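Local structure of CghA (Chaetomium globosum, 6KBC) at residues 313-316 with 322-325; 31-36 with 139-144; 187-192 with 246-251. The protein is a two-domain, mostly beta-stranded protein of the calycin clan that holds the small-molecule ligand WK1 in a pocket. All blocks are in the same frame, centred on the assembly; numbering follows the deposited sequence.

In the fold
Contacts 2 and 3 are buried, whereas contact 1 lies only partly buried, its centre about 19 Å from the centre of the chain and on the opposite side of it from contact 2. Contact 1 belongs to the C-terminal half and contact 2 to the N-terminal one; contact 3 joins strands of both. Chemistry differs accordingly: a backbone hydrogen bond folds a loop onto a strand start in contact 1, leucine methyls meet in contact 2, and water-mediated arginine bonds and methionine packing bridge contact 3. Contacts 2 and 3 share the N-terminal strands, and Ile-187 packs on Leu-141 and Thr-144. Contacts 1 and 3 reach the same C-terminal sheet without touching.

Contact 1 (313-316 with 322-325); sequences GLVA and NVGY
Val-315 and Val-323 meet through one methyl each, CG2 of Val-315 lying 3.9 Å from CG1 of Val-323 where the two short side chains cross obliquely. CG1 of Val-323 stands beside its own backbone N, anti to the carbonyl carbon, and also touches Gly-313 O at 3.4 Å. Glycine suits position 313 because a beta carbon would run into Val-323 O and, at these backbone angles, into the preceding carbonyl as well. The polar link is a single backbone hydrogen bond: the N-H of Ala-316 points at Asn-322 O, N to O 2.9 Å, almost straight at 166°. A second, weaker link is the CA-H of Val-323 directed at Leu-314 O, 3.3 Å from CA to O.

Asn-322 has its CG between the backbone N and the carbonyl carbon (chi1 61°). This folds the carboxamide back so that OD1 of Asn-322 comes 3.3 Å from CB of Ala-316, a residue small enough to sit beside it. Asn-322 ND2 reaches along its own segment to Gly-324 O, 3.1 Å away. That acceptor lies in the amide plane of Asn-322, although the donor stands above the carbonyl plane of Gly-324. ND2 also bonds Glu-390, and two acceptors on one amide nitrogen should fix its rotation.

The loop thus folds back on the start of strand 324-330, which it connects with its antiparallel neighbour 302-308. Backbone bonds from Val-323 to Leu-308 and His-345 set this entry between strands 302-308 and 338-346, and Leu-314 O is hydrogen-bonded to His-345 ND1.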
loop_
_atom_site.group_PDB
_atom_site.type_symbol
_atom_site.label_atom_id
_atom_site.label_comp_id
_atom_site.label_asym_id
_atom_site.label_seq_id
_atom_site.Cartn_x
_atom_site.Cartn_y
_atom_site.Cartn_z
ATOM N N GLY A 313 17.456 -2.625 -14.629
ATOM C CA GLY A 313 16.835 -2.641 -13.321
ATOM C C GLY A 313 17.742 -3.271 -12.294
ATOM O O GLY A 313 18.434 -4.255 -12.588
ATOM N N LEU A 314 17.748 -2.707 -11.089
ATOM C CA LEU A 314 18.433 -3.334 -9.968
ATOM C C LEU A 314 17.857 -4.721 -9.711
ATOM O O LEU A 314 16.640 -4.925 -9.767
ATOM C CB LEU A 314 18.275 -2.481 -8.716
ATOM C CG LEU A 314 18.814 -1.051 -8.759
ATOM C CD1 LEU A 314 18.391 -0.333 -7.466
ATOM C CD2 LEU A 314 20.338 -1.001 -8.970
ATOM N N VAL A 315 18.728 -5.666 -9.392
ATOM C CA VAL A 315 18.311 -7.033 -9.096
ATOM C C VAL A 315 17.954 -7.127 -7.615
ATOM O O VAL A 315 18.755 -6.748 -6.752
ATOM C CB VAL A 315 19.428 -8.029 -9.461
ATOM C CG1 VAL A 315 18.925 -9.452 -9.325
ATOM C CG2 VAL A 315 19.924 -7.766 -10.876
ATOM N N ALA A 316 16.747 -7.611 -7.314
ATOM C CA ALA A 316 16.382 -7.861 -5.926
ATOM C C ALA A 316 17.299 -8.929 -5.323
ATOM O O ALA A 316 17.943 -9.694 -6.036
ATOM C CB ALA A 316 14.916 -8.288 -5.818
ATOM N N ASN A 322 14.677 -10.520 -9.358
ATOM C CA ASN A 322 14.004 -9.818 -10.440
ATOM C C ASN A 322 14.507 -8.378 -10.572
ATOM O O ASN A 322 14.927 -7.743 -9.601
ATOM C CB ASN A 322 12.479 -9.829 -10.244
ATOM C CG ASN A 322 12.044 -9.138 -8.971
ATOM O OD1 ASN A 322 12.564 -9.424 -7.888
ATOM N ND2 ASN A 322 11.057 -8.235 -9.088
ATOM N N VAL A 323 14.474 -7.871 -11.808
ATOM C CA VAL A 323 14.870 -6.492 -12.054
ATOM C C VAL A 323 13.662 -5.574 -12.055
ATOM O O VAL A 323 13.812 -4.360 -12.220
ATOM C CB VAL A 323 15.650 -6.398 -13.382
ATOM C CG1 VAL A 323 16.963 -7.287 -13.300
ATOM C CG2 VAL A 323 14.788 -6.826 -14.540
ATOM N N GLY A 324 12.470 -6.117 -11.860
ATOM C CA GLY A 324 11.266 -5.308 -11.881
ATOM C C GLY A 324 10.062 -6.202 -12.101
ATOM O O GLY A 324 10.143 -7.419 -11.962
ATOM N N TYR A 325 8.963 -5.565 -12.454
ATOM C CA TYR A 325 7.713 -6.262 -12.691
ATOM C C TYR A 325 7.095 -5.720 -13.963
ATOM O O TYR A 325 7.174 -4.517 -14.239
ATOM C CB TYR A 325 6.725 -6.058 -11.535
ATOM C CG TYR A 325 6.714 -7.156 -10.496
ATOM C CD1 TYR A 325 5.921 -8.287 -10.666
ATOM C CD2 TYR A 325 7.457 -7.038 -9.321
ATOM C CE1 TYR A 325 5.899 -9.298 -9.704
ATOM C CE2 TYR A 325 7.435 -8.021 -8.355
ATOM C CZ TYR A 325 6.643 -9.149 -8.550
ATOM O OH TYR A 325 6.617 -10.139 -7.590
#

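Contact 2 (31-36 with 139-144); sequences GNLFPK and ADLSTT
Leu-33 and Leu-141 make a small, buried contact, carried by leucine methyls with no hydrogen bond across it, between two loops of the N-terminal half: the long connection from strand 6-10 to strand 46-54, and the turn leading from strand 132-137 into strand 143-150. CD1 of Leu-33 rests 3.9 Å from CD2 of Leu-141, methyl against methyl, and both CB atoms point toward the opposite segment. The two leucines share one conformation. In each, CG lies anti to the carbonyl carbon, beside the backbone N (chi1 -65° in Leu-33, -60° in Leu-141), and a trans chi2 sends CD1 forward. In Leu-33 that branch makes the contact, whereas in Leu-141 CD2 meets Leu-33 and CD1 of Leu-141 lies 4.2 Å from Gly-31 N. Glycine fits here because a beta carbon at residue 31 would be tight against Leu-141 CD2 and crowded by Leu-33 CG.

Each loop also has polar bonds within itself. Lys-36 NZ bonds Asn-32 OD1 at 2.6 Å, in the carbonyl plane and on a lone pair. The same ammonium binds Ala-25 O, and Lys-36 makes a cation-pi contact with Trp-230, so this buried amine is well provided for. Asparagine, which tolerates positive phi well, also suits the backbone at residue 32.

On the other segment Asp-140 OD1 takes two bonds from Ser-142: its OG at 2.6 Å, on the syn side, and its backbone N at 3.0 Å, from above the carboxylate plane. The latter defines an Asx turn, here part of the connection of a beta hairpin whose strands, 132-137 and 143-150, pair antiparallel.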
loop_
_atom_site.group_PDB
_atom_site.type_symbol
_atom_site.label_atom_id
_atom_site.label_comp_id
_atom_site.label_asym_id
_atom_site.label_seq_id
_atom_site.Cartn_x
_atom_site.Cartn_y
_atom_site.Cartn_z
ATOM N N GLY A 31 -14.818 4.532 2.637
ATOM C CA GLY A 31 -13.421 4.335 2.968
ATOM C C GLY A 31 -13.191 3.263 4.009
ATOM O O GLY A 31 -12.080 2.725 4.097
ATOM N N ASN A 32 -14.215 2.936 4.805
ATOM C CA ASN A 32 -14.092 1.922 5.852
ATOM C C ASN A 32 -12.974 2.255 6.828
ATOM O O ASN A 32 -12.339 1.362 7.388
ATOM C CB ASN A 32 -13.877 0.524 5.263
ATOM C CG ASN A 32 -15.161 -0.109 4.780
ATOM O OD1 ASN A 32 -15.768 -0.918 5.491
ATOM N ND2 ASN A 32 -15.580 0.240 3.576
ATOM N N LEU A 33 -12.733 3.546 7.047
ATOM C CA LEU A 33 -11.548 3.960 7.786
ATOM C C LEU A 33 -11.651 3.646 9.268
ATOM O O LEU A 33 -10.620 3.511 9.943
ATOM C CB LEU A 33 -11.309 5.460 7.589
ATOM C CG LEU A 33 -10.986 5.822 6.146
ATOM C CD1 LEU A 33 -10.763 7.332 5.997
ATOM C CD2 LEU A 33 -9.775 5.004 5.685
ATOM N N PHE A 34 -12.861 3.552 9.804
ATOM C CA PHE A 34 -12.988 3.226 11.215
ATOM C C PHE A 34 -12.593 1.768 11.452
ATOM O O PHE A 34 -12.941 0.891 10.654
ATOM C CB PHE A 34 -14.415 3.481 11.703
ATOM C CG PHE A 34 -14.545 3.450 13.197
ATOM C CD1 PHE A 34 -14.132 4.533 13.963
ATOM C CD2 PHE A 34 -15.048 2.330 13.840
ATOM C CE1 PHE A 34 -14.239 4.507 15.347
ATOM C CE2 PHE A 34 -15.156 2.298 15.222
ATOM C CZ PHE A 34 -14.752 3.386 15.974
ATOM N N PRO A 35 -11.855 1.480 12.524
ATOM C CA PRO A 35 -11.332 0.124 12.721
ATOM C C PRO A 35 -12.433 -0.927 12.740
ATOM O O PRO A 35 -13.534 -0.698 13.248
ATOM C CB PRO A 35 -10.626 0.213 14.077
ATOM C CG PRO A 35 -10.256 1.644 14.208
ATOM C CD PRO A 35 -11.349 2.417 13.540
ATOM N N LYS A 36 -12.116 -2.092 12.169
ATOM C CA LYS A 36 -13.041 -3.216 12.147
ATOM C C LYS A 36 -13.002 -4.014 13.439
ATOM O O LYS A 36 -13.937 -4.775 13.709
ATOM C CB LYS A 36 -12.726 -4.124 10.954
ATOM C CG LYS A 36 -12.899 -3.419 9.609
ATOM C CD LYS A 36 -14.285 -2.818 9.478
ATOM C CE LYS A 36 -14.455 -2.120 8.156
ATOM N NZ LYS A 36 -15.792 -1.474 8.007
ATOM N N ALA A 139 -14.203 13.689 5.830
ATOM C CA ALA A 139 -15.361 12.811 5.690
ATOM C C ALA A 139 -15.679 12.525 4.229
ATOM O O ALA A 139 -16.134 11.425 3.900
ATOM C CB ALA A 139 -16.588 13.424 6.380
ATOM N N ASP A 140 -15.486 13.496 3.339
ATOM C CA ASP A 140 -15.707 13.227 1.925
ATOM C C ASP A 140 -14.470 12.675 1.214
ATOM O O ASP A 140 -14.465 12.630 -0.018
ATOM C CB ASP A 140 -16.206 14.468 1.185
ATOM C CG ASP A 140 -15.204 15.608 1.182
ATOM O OD1 ASP A 140 -14.057 15.416 1.655
ATOM O OD2 ASP A 140 -15.553 16.683 0.635
ATOM N N LEU A 141 -13.445 12.271 1.965
ATOM C CA LEU A 141 -12.210 11.687 1.430
ATOM C C LEU A 141 -11.477 12.644 0.493
ATOM O O LEU A 141 -10.706 12.215 -0.380
ATOM C CB LEU A 141 -12.496 10.363 0.713
ATOM C CG LEU A 141 -13.138 9.262 1.565
ATOM C CD1 LEU A 141 -13.406 8.022 0.725
ATOM C CD2 LEU A 141 -12.297 8.923 2.781
ATOM N N SER A 142 -11.702 13.947 0.644
ATOM C CA SER A 142 -11.096 14.874 -0.298
ATOM C C SER A 142 -9.659 15.193 0.070
ATOM O O SER A 142 -8.882 15.592 -0.801
ATOM C CB SER A 142 -11.925 16.162 -0.361
ATOM O OG SER A 142 -11.926 16.756 0.922
ATOM N N THR A 143 -9.289 15.037 1.339
ATOM C CA THR A 143 -7.978 15.449 1.813
ATOM C C THR A 143 -7.557 14.544 2.953
ATOM O O THR A 143 -8.391 13.952 3.644
ATOM C CB THR A 143 -7.956 16.906 2.332
ATOM O OG1 THR A 143 -8.616 16.947 3.600
ATOM C CG2 THR A 143 -8.648 17.873 1.378
ATOM N N THR A 144 -6.242 14.455 3.151
ATOM C CA THR A 144 -5.666 13.804 4.309
ATOM C C THR A 144 -4.576 14.690 4.872
ATOM O O THR A 144 -3.996 15.518 4.169
ATOM C CB THR A 144 -5.024 12.430 4.007
ATOM O OG1 THR A 144 -3.750 12.630 3.386
ATOM C CG2 THR A 144 -5.881 11.616 3.103
#

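Contact 3 (187-192 with 246-251); sequences IAMANA and RAQAGP
With CG anti to the backbone N (chi1 -178°) and a bend at chi2, Met-189 swings its CE methyl to Gln-248, whose own chain reaches out fully extended. The side chains cross at about a right angle, Met-189 CE lying 3.4 Å from Gln-248 NE2. This is consistent with packing between the two beta-rich halves of a calycin-clan protein: segment 187-192 lies on strand 181-200, segment 246-251 on strand 239-249. A long, flexible methionine suits a junction where the backbones stay well apart, Met-189 CA and Arg-246 CA being 9.2 Å from each other; Phe-223 and Val-253 touch both Met-189 and Gln-248.

Arg-246 spans the same gap differently. Its chain bends at chi3 (-48°), and salt bridges hold NE to Asp-52 and NH2 to Asp-227. These two acids would more than offset its charge; the Arg-246 side chain is about 8 Å from WK1. NH1 turns to the corner at residues 187-188, which presents two carbonyls. Ala-188 O is 3.3 Å from Arg-246 NH1, at an angle too poor for a hydrogen bond, and water serves instead. Water 1 accepts from Arg-246 NH1 at 2.8 Å and lies 2.7 Å from Ile-187 O, though it has more acceptors in reach than protons to give. Water 2, in the guanidinium plane at its edge, accepts from Arg-246 NH1 at 3.0 Å and donates to Ala-188 O at 2.6 Å.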
loop_
_atom_site.group_PDB
_atom_site.type_symbol
_atom_site.label_atom_id
_atom_site.label_comp_id
_atom_site.label_asym_id
_atom_site.label_seq_id
_atom_site.Cartn_x
_atom_site.Cartn_y
_atom_site.Cartn_z
ATOM N N ILE A 187 -8.447 6.596 -1.161
ATOM C CA ILE A 187 -8.065 7.636 -2.105
ATOM C C ILE A 187 -7.066 7.042 -3.084
ATOM O O ILE A 187 -5.914 6.767 -2.718
ATOM C CB ILE A 187 -7.484 8.878 -1.424
ATOM C CG1 ILE A 187 -8.487 9.442 -0.417
ATOM C CG2 ILE A 187 -7.142 9.898 -2.480
ATOM C CD1 ILE A 187 -7.877 10.443 0.540
ATOM N N ALA A 188 -7.508 6.864 -4.326
ATOM C CA ALA A 188 -6.703 6.203 -5.344
ATOM C C ALA A 188 -5.529 7.071 -5.763
ATOM O O ALA A 188 -4.423 6.560 -5.984
ATOM C CB ALA A 188 -7.581 5.873 -6.550
ATOM N N MET A 189 -5.749 8.385 -5.883
ATOM C CA MET A 189 -4.744 9.279 -6.445
ATOM C C MET A 189 -4.929 10.668 -5.847
ATOM O O MET A 189 -6.049 11.191 -5.820
ATOM C CB MET A 189 -4.873 9.346 -7.968
ATOM C CG MET A 189 -3.832 10.209 -8.660
ATOM S SD MET A 189 -2.135 9.748 -8.258
ATOM C CE MET A 189 -1.374 10.602 -9.654
ATOM N N ALA A 190 -3.837 11.268 -5.387
ATOM C CA ALA A 190 -3.903 12.580 -4.765
ATOM C C ALA A 190 -2.670 13.384 -5.141
ATOM O O ALA A 190 -1.585 12.825 -5.332
ATOM C CB ALA A 190 -3.992 12.459 -3.242
ATOM N N ASN A 191 -2.843 14.704 -5.265
ATOM C CA ASN A 191 -1.695 15.593 -5.145
ATOM C C ASN A 191 -1.146 15.464 -3.743
ATOM O O ASN A 191 -1.889 15.559 -2.766
ATOM C CB ASN A 191 -2.064 17.061 -5.396
ATOM C CG ASN A 191 -2.439 17.329 -6.815
ATOM O OD1 ASN A 191 -3.411 18.038 -7.084
ATOM N ND2 ASN A 191 -1.684 16.758 -7.748
ATOM N N ALA A 192 0.152 15.244 -3.637
ATOM C CA ALA A 192 0.770 15.030 -2.346
ATOM C C ALA A 192 1.711 16.184 -2.042
ATOM O O ALA A 192 2.374 16.716 -2.939
ATOM C CB ALA A 192 1.520 13.694 -2.313
ATOM N N ARG A 246 2.409 1.486 -6.727
ATOM C CA ARG A 246 1.744 2.730 -7.100
ATOM C C ARG A 246 2.648 3.434 -8.089
ATOM O O ARG A 246 3.819 3.664 -7.785
ATOM C CB ARG A 246 1.471 3.632 -5.898
ATOM C CG ARG A 246 0.648 4.864 -6.312
ATOM C CD ARG A 246 0.552 5.897 -5.207
ATOM N NE ARG A 246 0.191 5.321 -3.916
ATOM C CZ ARG A 246 -1.018 4.866 -3.594
ATOM N NH1 ARG A 246 -2.022 4.917 -4.467
ATOM N NH2 ARG A 246 -1.226 4.386 -2.374
ATOM N N ALA A 247 2.126 3.749 -9.270
ATOM C CA ALA A 247 2.962 4.324 -10.309
ATOM C C ALA A 247 2.139 5.274 -11.156
ATOM O O ALA A 247 0.936 5.082 -11.336
ATOM C CB ALA A 247 3.569 3.260 -11.227
ATOM N N GLN A 248 2.824 6.257 -11.729
ATOM C CA GLN A 248 2.223 7.197 -12.670
ATOM C C GLN A 248 3.143 7.325 -13.873
ATOM O O GLN A 248 4.356 7.495 -13.710
ATOM C CB GLN A 248 2.002 8.572 -12.029
ATOM C CG GLN A 248 1.423 9.598 -13.033
ATOM C CD GLN A 248 1.119 10.939 -12.398
ATOM O OE1 GLN A 248 1.924 11.475 -11.640
ATOM N NE2 GLN A 248 -0.065 11.463 -12.672
ATOM N N ALA A 249 2.578 7.216 -15.072
ATOM C CA ALA A 249 3.352 7.354 -16.309
ATOM C C ALA A 249 2.451 8.009 -17.343
ATOM O O ALA A 249 1.480 7.397 -17.793
ATOM C CB ALA A 249 3.864 6.002 -16.817
ATOM N N GLY A 250 2.764 9.245 -17.718
ATOM C CA GLY A 250 1.914 9.975 -18.629
ATOM C C GLY A 250 0.518 10.111 -18.062
ATOM O O GLY A 250 0.333 10.480 -16.903
ATOM N N PRO A 251 -0.501 9.780 -18.860
ATOM C CA PRO A 251 -1.881 9.859 -18.361
ATOM C C PRO A 251 -2.262 8.719 -17.428
ATOM O O PRO A 251 -3.371 8.741 -16.881
ATOM C CB PRO A 251 -2.711 9.791 -19.645
ATOM C CG PRO A 251 -1.890 8.908 -20.532
ATOM C CD PRO A 251 -0.444 9.239 -20.229
HETATM O O HOH W 1 -4.383 4.577 -3.029
HETATM O O HOH W 2 -2.097 6.285 -7.108
#